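Local coordinates for protein probable chitinase (Chromobacterium violaceum, PDB 5JH8) that probably binds and hydrolyses chitin with a TIM-barrel domain of glycoside hydrolase family 18, at residues I80-S85 / Q117-N122; N121-F126 / R164-A169; Y178-P183 / S193-D198; P248-G253 / N275-A280. One frame throughout, in Å; residues are numbered along the deposited sequence.

Contact 1: I80-S85 / Q117-N122; sequences IAHAVS and QGDRNN
His82 of helix 78-85 and Asp119, at the N-cap position of helix 120-135, are joined by a histidine-carboxylate hydrogen bond on the helical outer layer of the family 18 TIM barrel. ND1 of His82 donates to OD1 of Asp119 over 2.7 Å, nearly straight at 169°. The acceptor lies in the plane of the imidazole, whereas ND1 meets the syn side of OD1 somewhat out of the carboxylate plane. A second donor grips the same oxygen: ND2 of Asn122, 2.9 Å from Asp119 OD1, uses the anti lone pair and keeps OD1 in its own amide plane. Asp119 thus spends its side chain on the neighbouring helix and on Asn122 rather than on capping its own helix, and two donors fix the rotation of its carboxylate. Such a carboxylate would probably favour a positively charged imidazole.

The contact is uneven. Asp119 is buried, but the His82 ring lies on the exposed side, where the amide of Asn122 comes no nearer than 4.1 Å, ND2 to ND1, with its plane turned steeply against the imidazole. The tighter part lies deeper, where the helices approach most closely: CB of Ser85 sits 3.9 Å from CB of Asn122, and Phe123 and Phe126 of helix 120-135 also pack on this serine. With OG beside its own backbone N (chi1 -62°), Ser85 turns its hydroxyl back to its own helix. There, OG of Ser85 donates to O of Ala81 over 2.9 Å, reaching that carbonyl from the face opposite to the one used by Ser85 N.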
loop_
_atom_site.group_PDB
_atom_site.type_symbol
_atom_site.label_atom_id
_atom_site.label_comp_id
_atom_site.label_asym_id
_atom_site.label_seq_id
_atom_site.Cartn_x
_atom_site.Cartn_y
_atom_site.Cartn_z
ATOM N N ILE A 80 -9.916 15.285 -8.870
ATOM C CA ILE A 80 -10.189 14.108 -9.692
ATOM C C ILE A 80 -11.040 13.110 -8.917
ATOM O O ILE A 80 -12.006 12.551 -9.447
ATOM C CB ILE A 80 -8.884 13.483 -10.218
ATOM C CG1 ILE A 80 -8.283 14.374 -11.300
ATOM C CG2 ILE A 80 -9.144 12.084 -10.784
ATOM C CD1 ILE A 80 -6.914 13.945 -11.780
ATOM N N ALA A 81 -10.696 12.859 -7.652
ATOM C CA ALA A 81 -11.499 11.920 -6.878
ATOM C C ALA A 81 -12.934 12.408 -6.750
ATOM O O ALA A 81 -13.878 11.622 -6.841
ATOM C CB ALA A 81 -10.869 11.668 -5.509
ATOM N N HIS A 82 -13.114 13.709 -6.529
ATOM C CA HIS A 82 -14.459 14.266 -6.444
ATOM C C HIS A 82 -15.237 14.058 -7.745
ATOM O O HIS A 82 -16.386 13.607 -7.733
ATOM C CB HIS A 82 -14.384 15.752 -6.119
ATOM C CG HIS A 82 -15.715 16.423 -6.176
ATOM N ND1 HIS A 82 -16.647 16.290 -5.175
ATOM C CD2 HIS A 82 -16.295 17.178 -7.135
ATOM C CE1 HIS A 82 -17.736 16.964 -5.497
ATOM N NE2 HIS A 82 -17.551 17.508 -6.687
ATOM N N ALA A 83 -14.614 14.385 -8.877
ATOM C CA ALA A 83 -15.282 14.272 -10.173
ATOM C C ALA A 83 -15.656 12.823 -10.480
ATOM O O ALA A 83 -16.792 12.536 -10.858
ATOM C CB ALA A 83 -14.380 14.851 -11.262
ATOM N N VAL A 84 -14.714 11.891 -10.305
ATOM C CA VAL A 84 -14.976 10.476 -10.563
ATOM C C VAL A 84 -16.097 9.967 -9.673
ATOM O O VAL A 84 -16.878 9.097 -10.074
ATOM C CB VAL A 84 -13.658 9.699 -10.346
ATOM C CG1 VAL A 84 -13.897 8.200 -10.170
ATOM C CG2 VAL A 84 -12.706 9.994 -11.489
ATOM N N SER A 85 -16.183 10.478 -8.446
ATOM C CA SER A 85 -17.194 10.015 -7.512
ATOM C C SER A 85 -18.545 10.678 -7.724
ATOM O O SER A 85 -19.523 10.261 -7.097
ATOM C CB SER A 85 -16.745 10.270 -6.076
ATOM O OG SER A 85 -15.561 9.564 -5.761
ATOM N N GLN A 117 -12.346 15.405 2.697
ATOM C CA GLN A 117 -13.272 14.989 3.746
ATOM C C GLN A 117 -14.723 15.173 3.317
ATOM O O GLN A 117 -15.586 14.358 3.663
ATOM C CB GLN A 117 -12.967 15.693 5.065
ATOM C CG GLN A 117 -13.030 17.208 5.029
ATOM C CD GLN A 117 -12.525 17.810 6.321
ATOM O OE1 GLN A 117 -12.517 17.151 7.357
ATOM N NE2 GLN A 117 -12.072 19.056 6.259
ATOM N N GLY A 118 -15.010 16.220 2.544
ATOM C CA GLY A 118 -16.373 16.437 2.087
ATOM C C GLY A 118 -16.875 15.405 1.101
ATOM O O GLY A 118 -18.073 15.378 0.802
ATOM N N ASP A 119 -15.987 14.566 0.587
ATOM C CA ASP A 119 -16.337 13.531 -0.377
ATOM C C ASP A 119 -16.505 12.159 0.252
ATOM O O ASP A 119 -16.615 11.180 -0.481
ATOM C CB ASP A 119 -15.293 13.471 -1.487
ATOM C CG ASP A 119 -15.463 14.587 -2.488
ATOM O OD1 ASP A 119 -16.626 14.856 -2.865
ATOM O OD2 ASP A 119 -14.451 15.206 -2.885
ATOM N N ARG A 120 -16.602 12.075 1.580
ATOM C CA ARG A 120 -16.735 10.787 2.256
ATOM C C ARG A 120 -17.847 9.941 1.643
ATOM O O ARG A 120 -17.629 8.802 1.208
ATOM C CB ARG A 120 -16.987 10.993 3.750
ATOM C CG ARG A 120 -17.227 9.705 4.536
ATOM C CD ARG A 120 -17.596 10.047 5.958
ATOM N NE ARG A 120 -17.842 8.925 6.847
ATOM C CZ ARG A 120 -16.909 8.339 7.597
ATOM N NH1 ARG A 120 -15.653 8.730 7.527
ATOM N NH2 ARG A 120 -17.229 7.355 8.421
ATOM N N ASN A 121 -19.056 10.492 1.594
ATOM C CA ASN A 121 -20.187 9.711 1.107
ATOM C C ASN A 121 -20.163 9.550 -0.412
ATOM O O ASN A 121 -20.593 8.515 -0.932
ATOM C CB ASN A 121 -21.507 10.315 1.569
ATOM C CG ASN A 121 -21.709 10.203 3.071
ATOM O OD1 ASN A 121 -21.040 9.421 3.754
ATOM N ND2 ASN A 121 -22.642 10.993 3.595
ATOM N N ASN A 122 -19.660 10.545 -1.143
ATOM C CA ASN A 122 -19.517 10.412 -2.591
ATOM C C ASN A 122 -18.587 9.265 -2.933
ATOM O O ASN A 122 -18.876 8.456 -3.814
ATOM C CB ASN A 122 -18.957 11.706 -3.183
ATOM C CG ASN A 122 -19.932 12.854 -3.123
ATOM O OD1 ASN A 122 -21.152 12.660 -3.160
ATOM N ND2 ASN A 122 -19.401 14.074 -3.058
#

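Contact 2: N121-F126 / R164-A169; sequences NNFSHF and RALGAA
Leu166 reaches from helix 163-169 across to Phe123 and Ser124 of helix 120-135, while Ala165 closes the gap one residue earlier. The two short segments run almost parallel, with 7° between their directions and 9.1 Å between their axes, and the contact is buried and held by van der Waals packing. Leu166 makes the largest share of the contact. Its CG stands beside the backbone N and anti to the carbonyl carbon (chi1 -64°), and the extended second torsion spreads the methyl fork toward the facing helix. CD2 of Leu166 touches CE2 of Phe123 at 3.9 Å, obliquely to the ring, and CD1 of Leu166 follows at 4.1 Å from the same CE2. The same CD2 of Leu166 also settles 4.0 Å from CA of Ser124, so one branch contacts both a side chain and the facing backbone. Phe123 has the other common helical conformation, its CG anti to the backbone N (chi1 -176°), which brings the CD2-CE2 side of the ring against the leucine fork; the two side chains cross at about a right angle. Beside this pair the small residues meet: OG of Ser124 lies 3.6 Å from CB of Ala165, and CB of Ser124 is 3.8 Å from that methyl. The hydroxyl has its polar partner elsewhere: Ser124 OG hydrogen-bonds the carbonyl oxygen of Arg120 within its own helix. Neighbouring helices that run side by side in the same direction, each following a parallel strand (107-111 and 142-146), are typical of the outer layer of a TIM barrel.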
loop_
_atom_site.group_PDB
_atom_site.type_symbol
_atom_site.label_atom_id
_atom_site.label_comp_id
_atom_site.label_asym_id
_atom_site.label_seq_id
_atom_site.Cartn_x
_atom_site.Cartn_y
_atom_site.Cartn_z
ATOM N N ASN A 121 -19.056 10.492 1.594
ATOM C CA ASN A 121 -20.187 9.711 1.107
ATOM C C ASN A 121 -20.163 9.550 -0.412
ATOM O O ASN A 121 -20.593 8.515 -0.932
ATOM C CB ASN A 121 -21.507 10.315 1.569
ATOM C CG ASN A 121 -21.709 10.203 3.071
ATOM O OD1 ASN A 121 -21.040 9.421 3.754
ATOM N ND2 ASN A 121 -22.642 10.993 3.595
ATOM N N ASN A 122 -19.660 10.545 -1.143
ATOM C CA ASN A 122 -19.517 10.412 -2.591
ATOM C C ASN A 122 -18.587 9.265 -2.933
ATOM O O ASN A 122 -18.876 8.456 -3.814
ATOM C CB ASN A 122 -18.957 11.706 -3.183
ATOM C CG ASN A 122 -19.932 12.854 -3.123
ATOM O OD1 ASN A 122 -21.152 12.660 -3.160
ATOM N ND2 ASN A 122 -19.401 14.074 -3.058
ATOM N N PHE A 123 -17.447 9.189 -2.248
ATOM C CA PHE A 123 -16.470 8.142 -2.525
ATOM C C PHE A 123 -17.029 6.767 -2.153
ATOM O O PHE A 123 -16.867 5.796 -2.904
ATOM C CB PHE A 123 -15.163 8.463 -1.792
ATOM C CG PHE A 123 -14.056 7.489 -2.100
ATOM C CD1 PHE A 123 -13.645 7.263 -3.405
ATOM C CD2 PHE A 123 -13.439 6.783 -1.087
ATOM C CE1 PHE A 123 -12.631 6.342 -3.677
ATOM C CE2 PHE A 123 -12.410 5.873 -1.357
ATOM C CZ PHE A 123 -12.015 5.653 -2.650
ATOM N N SER A 124 -17.707 6.667 -1.008
ATOM C CA SER A 124 -18.329 5.403 -0.635
ATOM C C SER A 124 -19.297 4.953 -1.712
ATOM O O SER A 124 -19.350 3.767 -2.054
ATOM C CB SER A 124 -19.081 5.565 0.680
ATOM O OG SER A 124 -18.162 5.823 1.714
ATOM N N HIS A 125 -20.087 5.896 -2.240
ATOM C CA HIS A 125 -21.070 5.555 -3.257
ATOM C C HIS A 125 -20.392 5.092 -4.539
ATOM O O HIS A 125 -20.794 4.084 -5.131
ATOM C CB HIS A 125 -22.002 6.738 -3.521
ATOM C CG HIS A 125 -23.073 6.430 -4.516
ATOM N ND1 HIS A 125 -23.050 6.936 -5.793
ATOM C CD2 HIS A 125 -24.160 5.628 -4.446
ATOM C CE1 HIS A 125 -24.096 6.488 -6.462
ATOM N NE2 HIS A 125 -24.789 5.695 -5.667
ATOM N N PHE A 126 -19.337 5.793 -4.958
ATOM C CA PHE A 126 -18.569 5.368 -6.128
ATOM C C PHE A 126 -18.076 3.941 -5.968
ATOM O O PHE A 126 -18.205 3.124 -6.886
ATOM C CB PHE A 126 -17.406 6.335 -6.345
ATOM C CG PHE A 126 -16.336 5.835 -7.295
ATOM C CD1 PHE A 126 -16.609 5.582 -8.626
ATOM C CD2 PHE A 126 -15.036 5.625 -6.848
ATOM C CE1 PHE A 126 -15.607 5.122 -9.471
ATOM C CE2 PHE A 126 -14.051 5.175 -7.694
ATOM C CZ PHE A 126 -14.331 4.925 -8.997
ATOM N N ARG A 164 -16.359 1.192 7.071
ATOM C CA ARG A 164 -17.538 0.332 7.093
ATOM C C ARG A 164 -18.201 0.269 5.717
ATOM O O ARG A 164 -18.504 -0.819 5.205
ATOM C CB ARG A 164 -18.520 0.808 8.161
ATOM C CG ARG A 164 -19.619 -0.183 8.494
ATOM C CD ARG A 164 -20.494 0.289 9.666
ATOM N NE ARG A 164 -19.841 0.159 10.972
ATOM C CZ ARG A 164 -19.863 -0.940 11.721
ATOM N NH1 ARG A 164 -20.522 -2.024 11.319
ATOM N NH2 ARG A 164 -19.226 -0.955 12.880
ATOM N N ALA A 165 -18.412 1.428 5.089
ATOM C CA ALA A 165 -19.072 1.460 3.784
ATOM C C ALA A 165 -18.173 0.864 2.701
ATOM O O ALA A 165 -18.620 0.075 1.856
ATOM C CB ALA A 165 -19.474 2.889 3.417
ATOM N N LEU A 166 -16.897 1.237 2.707
ATOM C CA LEU A 166 -15.994 0.776 1.665
ATOM C C LEU A 166 -15.817 -0.733 1.745
ATOM O O LEU A 166 -15.787 -1.425 0.722
ATOM C CB LEU A 166 -14.644 1.483 1.814
ATOM C CG LEU A 166 -14.639 3.013 1.615
ATOM C CD1 LEU A 166 -13.312 3.655 2.026
ATOM C CD2 LEU A 166 -14.954 3.357 0.167
ATOM N N GLY A 167 -15.664 -1.241 2.964
ATOM C CA GLY A 167 -15.433 -2.655 3.149
ATOM C C GLY A 167 -16.622 -3.506 2.791
ATOM O O GLY A 167 -16.456 -4.664 2.416
ATOM N N ALA A 168 -17.834 -2.968 2.925
ATOM C CA ALA A 168 -19.013 -3.724 2.527
ATOM C C ALA A 168 -19.098 -3.883 1.014
ATOM O O ALA A 168 -19.677 -4.855 0.528
ATOM C CB ALA A 168 -20.277 -3.050 3.056
ATOM N N ALA A 169 -18.504 -2.966 0.261
ATOM C CA ALA A 169 -18.597 -2.974 -1.189
ATOM C C ALA A 169 -17.434 -3.682 -1.866
ATOM O O ALA A 169 -17.614 -4.327 -2.902
ATOM C CB ALA A 169 -18.646 -1.532 -1.690
#

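Contact 3: Y178-P183 / S193-D198; sequences YDEAIP and SDWMED. With 6KY ((2S)-2-(dimethylamino)-4-(methylselanyl)butanoic acid), chain E; HIS (histidine), chain F.
The backbone, fully extended at Tyr178, bends through a left-handed conformation at Asp179 and carries Glu180 over the indole of Trp195, their CA atoms 7.9 Å apart. Met176 to Asp179 matches the MxYD motif of family 18. The turn follows strand 172-176 and brings the pocket residues of the TIM barrel next to helix 193-206. Glu180 lies lengthwise across one face of Trp195, the side chains running in opposite directions. CB of Glu180 stands 3.5 Å from the centroid of the six-membered ring of Trp195, almost on the ring normal, in a CH-pi contact; the carboxylate stacks on the indole with 8° between the planes. OE1 of Glu180 is also bound by Gly192 N. At the ring edge, CH2 of Trp195 approaches N of Tyr178 at 3.6 Å.

The first bond of the Tyr178 side chain points away from helix 193-206; with CG between backbone N and carbonyl carbon (chi1 37°), OH comes to share a 2.7 Å hydrogen bond with NE2 of the bound histidine. Asp179 OD2 accepts from N of the dimethylated selenomethionine at an unusually short 2.5 Å, while Tyr219 and Tyr221 hold OD1. C of that ligand lies 1.3 Å from N of the histidine, a peptide-bond distance, so the two are probably successive residues of one peptide. One water donates to OE2 of Glu180 at 2.7 Å and to OD1 of Asp194 at 2.8 Å.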
loop_
_atom_site.group_PDB
_atom_site.type_symbol
_atom_site.label_atom_id
_atom_site.label_comp_id
_atom_site.label_asym_id
_atom_site.label_seq_id
_atom_site.Cartn_x
_atom_site.Cartn_y
_atom_site.Cartn_z
ATOM N N TYR A 178 1.619 1.827 6.752
ATOM C CA TYR A 178 2.979 2.323 6.650
ATOM C C TYR A 178 2.878 3.836 6.481
ATOM O O TYR A 178 1.794 4.396 6.327
ATOM C CB TYR A 178 3.795 1.597 5.548
ATOM C CG TYR A 178 3.031 1.239 4.289
ATOM C CD1 TYR A 178 2.647 2.203 3.380
ATOM C CD2 TYR A 178 2.703 -0.087 4.016
ATOM C CE1 TYR A 178 1.950 1.862 2.224
ATOM C CE2 TYR A 178 2.026 -0.428 2.874
ATOM C CZ TYR A 178 1.659 0.541 1.977
ATOM O OH TYR A 178 0.996 0.128 0.853
ATOM N N ASP A 179 4.017 4.510 6.543
ATOM C CA ASP A 179 4.050 5.972 6.558
ATOM C C ASP A 179 3.400 6.559 7.818
ATOM O O ASP A 179 2.871 7.670 7.803
ATOM C CB ASP A 179 3.511 6.576 5.264
ATOM C CG ASP A 179 4.372 6.220 4.081
ATOM O OD1 ASP A 179 5.570 5.898 4.268
ATOM O OD2 ASP A 179 3.830 6.245 2.971
ATOM N N GLU A 180 3.488 5.823 8.929
ATOM C CA GLU A 180 3.119 6.388 10.223
ATOM C C GLU A 180 3.926 7.644 10.504
ATOM O O GLU A 180 3.425 8.607 11.102
ATOM C CB GLU A 180 3.378 5.336 11.292
ATOM C CG GLU A 180 2.970 5.735 12.679
ATOM C CD GLU A 180 3.436 4.766 13.740
ATOM O OE1 GLU A 180 3.988 3.694 13.421
ATOM O OE2 GLU A 180 3.243 5.108 14.940
ATOM N N ALA A 181 5.188 7.633 10.101
ATOM C CA ALA A 181 6.069 8.782 10.057
ATOM C C ALA A 181 6.616 8.834 8.638
ATOM O O ALA A 181 6.757 7.798 8.000
ATOM C CB ALA A 181 7.240 8.631 11.037
ATOM N N ILE A 182 6.896 10.050 8.152
ATOM C CA ILE A 182 7.432 10.302 6.817
ATOM C C ILE A 182 8.517 11.366 6.945
ATOM O O ILE A 182 8.585 12.079 7.962
ATOM C CB ILE A 182 6.338 10.762 5.827
ATOM C CG1 ILE A 182 5.621 12.028 6.329
ATOM C CG2 ILE A 182 5.369 9.577 5.532
ATOM C CD1 ILE A 182 4.649 12.625 5.333
ATOM N N PRO A 183 9.327 11.557 5.897
ATOM C CA PRO A 183 10.393 12.570 5.961
ATOM C C PRO A 183 9.919 13.951 6.348
ATOM O O PRO A 183 10.651 14.660 7.033
ATOM C CB PRO A 183 10.950 12.542 4.541
ATOM C CG PRO A 183 10.832 11.043 4.189
ATOM C CD PRO A 183 9.459 10.702 4.697
ATOM N N SER A 193 4.151 -1.517 15.162
ATOM C CA SER A 193 3.183 -2.578 15.385
ATOM C C SER A 193 2.054 -2.152 16.304
ATOM O O SER A 193 0.937 -2.664 16.175
ATOM C CB SER A 193 3.871 -3.796 15.979
ATOM O OG SER A 193 4.575 -3.484 17.165
ATOM N N ASP A 194 2.327 -1.259 17.257
ATOM C CA ASP A 194 1.284 -0.784 18.165
ATOM C C ASP A 194 0.241 0.034 17.398
ATOM O O ASP A 194 -0.969 -0.189 17.524
ATOM C CB ASP A 194 1.904 -0.023 19.347
ATOM C CG ASP A 194 2.816 1.137 18.949
ATOM O OD1 ASP A 194 3.258 1.264 17.799
ATOM O OD2 ASP A 194 3.116 1.941 19.862
ATOM N N TRP A 195 0.712 0.960 16.569
ATOM C CA TRP A 195 -0.144 1.736 15.678
ATOM C C TRP A 195 -0.882 0.836 14.692
ATOM O O TRP A 195 -2.088 0.998 14.471
ATOM C CB TRP A 195 0.764 2.746 14.972
ATOM C CG TRP A 195 0.195 3.529 13.856
ATOM C CD1 TRP A 195 -0.571 4.653 13.961
ATOM C CD2 TRP A 195 0.410 3.324 12.448
ATOM N NE1 TRP A 195 -0.861 5.156 12.716
ATOM C CE2 TRP A 195 -0.280 4.350 11.767
ATOM C CE3 TRP A 195 1.120 2.375 11.699
ATOM C CZ2 TRP A 195 -0.280 4.451 10.367
ATOM C CZ3 TRP A 195 1.122 2.482 10.320
ATOM C CH2 TRP A 195 0.428 3.515 9.666
HETATM N N MSE A 196 -0.173 -0.118 14.086
HETATM C CA MSE A 196 -0.769 -1.054 13.145
HETATM C C MSE A 196 -1.885 -1.839 13.810
HETATM O O MSE A 196 -2.934 -2.013 13.211
HETATM C CB MSE A 196 0.297 -2.000 12.574
HETATM C CG MSE A 196 -0.262 -2.980 11.565
HETATM SE SE MSE A 196 1.123 -4.142 10.828
HETATM C CE MSE A 196 2.273 -2.801 10.020
ATOM N N GLU A 197 -1.645 -2.339 15.026
ATOM C CA GLU A 197 -2.671 -3.110 15.720
ATOM C C GLU A 197 -3.870 -2.240 16.068
ATOM O O GLU A 197 -5.020 -2.686 15.954
ATOM C CB GLU A 197 -2.084 -3.773 16.955
ATOM C CG GLU A 197 -1.174 -4.937 16.586
ATOM C CD GLU A 197 -0.387 -5.493 17.749
ATOM O OE1 GLU A 197 -0.830 -5.332 18.905
ATOM O OE2 GLU A 197 0.685 -6.092 17.499
ATOM N N ASP A 198 -3.634 -0.993 16.489
ATOM C CA ASP A 198 -4.759 -0.091 16.699
ATOM C C ASP A 198 -5.541 0.099 15.409
ATOM O O ASP A 198 -6.776 0.120 15.412
ATOM C CB ASP A 198 -4.292 1.278 17.197
ATOM C CG ASP A 198 -3.764 1.259 18.618
ATOM O OD1 ASP A 198 -4.029 0.299 19.371
ATOM O OD2 ASP A 198 -3.113 2.245 19.015
HETATM N N 6KY E . 4.888 5.568 0.768
HETATM C CA 6KY E . 4.215 6.634 -0.041
HETATM C C 6KY E . 4.012 6.143 -1.459
HETATM O O 6KY E . 4.979 5.954 -2.188
HETATM C CB 6KY E . 4.975 7.976 -0.035
HETATM C CG 6KY E . 5.046 8.588 1.375
HETATM SE SE 6KY E . 5.876 10.361 1.436
HETATM C CE 6KY E . 7.719 9.760 1.216
HETATM C CN1 6KY E . 6.319 5.379 0.462
HETATM C CN2 6KY E . 4.213 4.252 0.663
HETATM N N HIS F . 2.755 5.894 -1.832
HETATM C CA HIS F . 2.436 5.403 -3.169
HETATM C C HIS F . 2.712 6.489 -4.199
HETATM O O HIS F . 2.738 7.687 -3.889
HETATM C CB HIS F . 0.978 4.940 -3.239
HETATM C CG HIS F . 0.704 3.682 -2.471
HETATM N ND1 HIS F . -0.421 2.915 -2.680
HETATM C CD2 HIS F . 1.397 3.070 -1.481
HETATM C CE1 HIS F . -0.398 1.871 -1.872
HETATM N NE2 HIS F . 0.684 1.953 -1.117
HETATM O OXT HIS F . 2.927 6.179 -5.371
HETATM O O HOH W 1 4.506 3.383 16.563
#

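Contact 4: P248-G253 / N275-A280; sequences PRYDAG and NARSVA
Tyr250 lays its ring beneath the guanidinium group of Arg277 in a cation-pi contact that ties strand 249-251 to the start of helix 276-289. In sequence the strand falls between barrel strand 212-222 and that helix, consistent with the alpha+beta insertion found in many family 18 chitinases. CZ of Arg277 stands 4.4 Å from the centroid of the Tyr250 ring, practically on its normal, yet the planes are perpendicular (90°). The guanidinium therefore points an edge at the ring, with NH1 over the centre and 3.3 Å from CG of Tyr250. A bend at chi3 (-50°) turns the otherwise extended arginine back over the phenol.

Asn275 approaches differently: its amide is nearly parallel to the ring, 18° apart, with OD1 obliquely placed 3.4 Å from CE1 of Tyr250. CB of Ser278 meets the ring edge, 3.6 Å from the Tyr250 OH, which is hydrogen-bonded to His255. Asn275 and Ser278 are themselves fixed by a capping box at the helix N-terminus: Asn275 OD1 accepts from Ser278 N at 3.0 Å, and Ser278 OG, also hydrogen-bonded to OE1 of Glu274, accepts from Asn275 N at 2.9 Å.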
loop_
_atom_site.group_PDB
_atom_site.type_symbol
_atom_site.label_atom_id
_atom_site.label_comp_id
_atom_site.label_asym_id
_atom_site.label_seq_id
_atom_site.Cartn_x
_atom_site.Cartn_y
_atom_site.Cartn_z
ATOM N N PRO A 248 22.357 -0.757 15.753
ATOM C CA PRO A 248 20.908 -0.589 15.658
ATOM C C PRO A 248 20.207 -1.135 16.890
ATOM O O PRO A 248 20.640 -2.114 17.496
ATOM C CB PRO A 248 20.553 -1.405 14.408
ATOM C CG PRO A 248 21.568 -2.496 14.372
ATOM C CD PRO A 248 22.840 -1.875 14.916
ATOM N N ARG A 249 19.107 -0.485 17.253
ATOM C CA ARG A 249 18.310 -0.815 18.427
ATOM C C ARG A 249 16.957 -1.322 17.956
ATOM O O ARG A 249 16.283 -0.668 17.144
ATOM C CB ARG A 249 18.084 0.427 19.304
ATOM C CG ARG A 249 17.156 0.208 20.536
ATOM C CD ARG A 249 17.013 1.453 21.447
ATOM N NE ARG A 249 16.164 2.505 20.876
ATOM C CZ ARG A 249 14.833 2.527 20.956
ATOM N NH1 ARG A 249 14.177 1.555 21.585
ATOM N NH2 ARG A 249 14.147 3.522 20.400
ATOM N N TYR A 250 16.564 -2.492 18.440
ATOM C CA TYR A 250 15.227 -2.999 18.171
ATOM C C TYR A 250 14.270 -2.452 19.215
ATOM O O TYR A 250 14.433 -2.702 20.411
ATOM C CB TYR A 250 15.200 -4.518 18.184
ATOM C CG TYR A 250 13.931 -5.083 17.573
ATOM C CD1 TYR A 250 13.739 -5.085 16.199
ATOM C CD2 TYR A 250 12.941 -5.647 18.365
ATOM C CE1 TYR A 250 12.605 -5.636 15.635
ATOM C CE2 TYR A 250 11.789 -6.182 17.807
ATOM C CZ TYR A 250 11.620 -6.176 16.438
ATOM O OH TYR A 250 10.497 -6.734 15.847
ATOM N N ASP A 251 13.292 -1.691 18.767
ATOM C CA ASP A 251 12.261 -1.145 19.640
ATOM C C ASP A 251 11.152 -2.185 19.745
ATOM O O ASP A 251 10.349 -2.362 18.826
ATOM C CB ASP A 251 11.744 0.176 19.095
ATOM C CG ASP A 251 10.859 0.893 20.102
ATOM O OD1 ASP A 251 11.377 1.317 21.163
ATOM O OD2 ASP A 251 9.644 1.010 19.859
ATOM N N ALA A 252 11.119 -2.893 20.869
ATOM C CA ALA A 252 10.183 -4.001 21.003
ATOM C C ALA A 252 8.740 -3.529 21.061
ATOM O O ALA A 252 7.853 -4.221 20.555
ATOM C CB ALA A 252 10.527 -4.816 22.248
ATOM N N GLY A 253 8.486 -2.354 21.648
ATOM C CA GLY A 253 7.130 -1.849 21.772
ATOM C C GLY A 253 6.471 -1.533 20.450
ATOM O O GLY A 253 5.239 -1.521 20.369
ATOM N N ASN A 275 13.271 -5.017 10.200
ATOM C CA ASN A 275 14.197 -6.129 10.029
ATOM C C ASN A 275 13.391 -7.411 9.837
ATOM O O ASN A 275 12.174 -7.372 9.692
ATOM C CB ASN A 275 15.224 -6.210 11.174
ATOM C CG ASN A 275 14.614 -6.626 12.496
ATOM O OD1 ASN A 275 13.424 -6.871 12.606
ATOM N ND2 ASN A 275 15.448 -6.674 13.530
ATOM N N ALA A 276 14.049 -8.567 9.813
ATOM C CA ALA A 276 13.314 -9.800 9.546
ATOM C C ALA A 276 12.319 -10.099 10.660
ATOM O O ALA A 276 11.214 -10.588 10.399
ATOM C CB ALA A 276 14.285 -10.960 9.341
ATOM N N ARG A 277 12.705 -9.847 11.915
ATOM C CA ARG A 277 11.791 -10.081 13.020
ATOM C C ARG A 277 10.529 -9.238 12.883
ATOM O O ARG A 277 9.418 -9.725 13.127
ATOM C CB ARG A 277 12.462 -9.759 14.351
ATOM C CG ARG A 277 11.616 -10.194 15.554
ATOM C CD ARG A 277 12.269 -9.854 16.927
ATOM N NE ARG A 277 13.632 -10.330 16.945
ATOM C CZ ARG A 277 14.710 -9.574 16.801
ATOM N NH1 ARG A 277 14.652 -8.239 16.821
ATOM N NH2 ARG A 277 15.884 -10.159 16.660
ATOM N N SER A 278 10.678 -7.962 12.518
ATOM C CA SER A 278 9.523 -7.081 12.479
ATOM C C SER A 278 8.613 -7.403 11.314
ATOM O O SER A 278 7.388 -7.360 11.460
ATOM C CB SER A 278 9.946 -5.620 12.449
ATOM O OG SER A 278 10.585 -5.246 11.257
ATOM N N VAL A 279 9.188 -7.730 10.153
ATOM C CA VAL A 279 8.369 -8.118 9.012
ATOM C C VAL A 279 7.590 -9.394 9.322
ATOM O O VAL A 279 6.398 -9.495 9.017
ATOM C CB VAL A 279 9.232 -8.230 7.739
ATOM C CG1 VAL A 279 8.457 -8.930 6.612
ATOM C CG2 VAL A 279 9.683 -6.846 7.323
ATOM N N ALA A 280 8.253 -10.394 9.911
ATOM C CA ALA A 280 7.555 -11.623 10.263
ATOM C C ALA A 280 6.448 -11.348 11.268
ATOM O O ALA A 280 5.339 -11.866 11.129
ATOM C CB ALA A 280 8.534 -12.668 10.806
#

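In the fold
Contacts 1 and 2 share helix 120-135, which has helix 78-85 as one neighbour and helix 163-169 as another; Val84 CG1 lies 3.5 Å from Phe126 CZ, so the two contacts adjoin. Their chemistry differs with depth: contact 2 alone is buried, and mainly apolar, whereas contact 1, like contacts 3 and 4, is partly buried and brings in polar or charged groups. Contacts 3 and 4 are also neighbours, meeting where Ser193 and Asp194 touch Gly253. Both rest on an aromatic face, covered by a glutamate chain in contact 3 and by a guanidinium group in contact 4. Only contact 3 contributes residues to the ligand pockets. Contact 4 lies across the chain's centre from contacts 1 and 2.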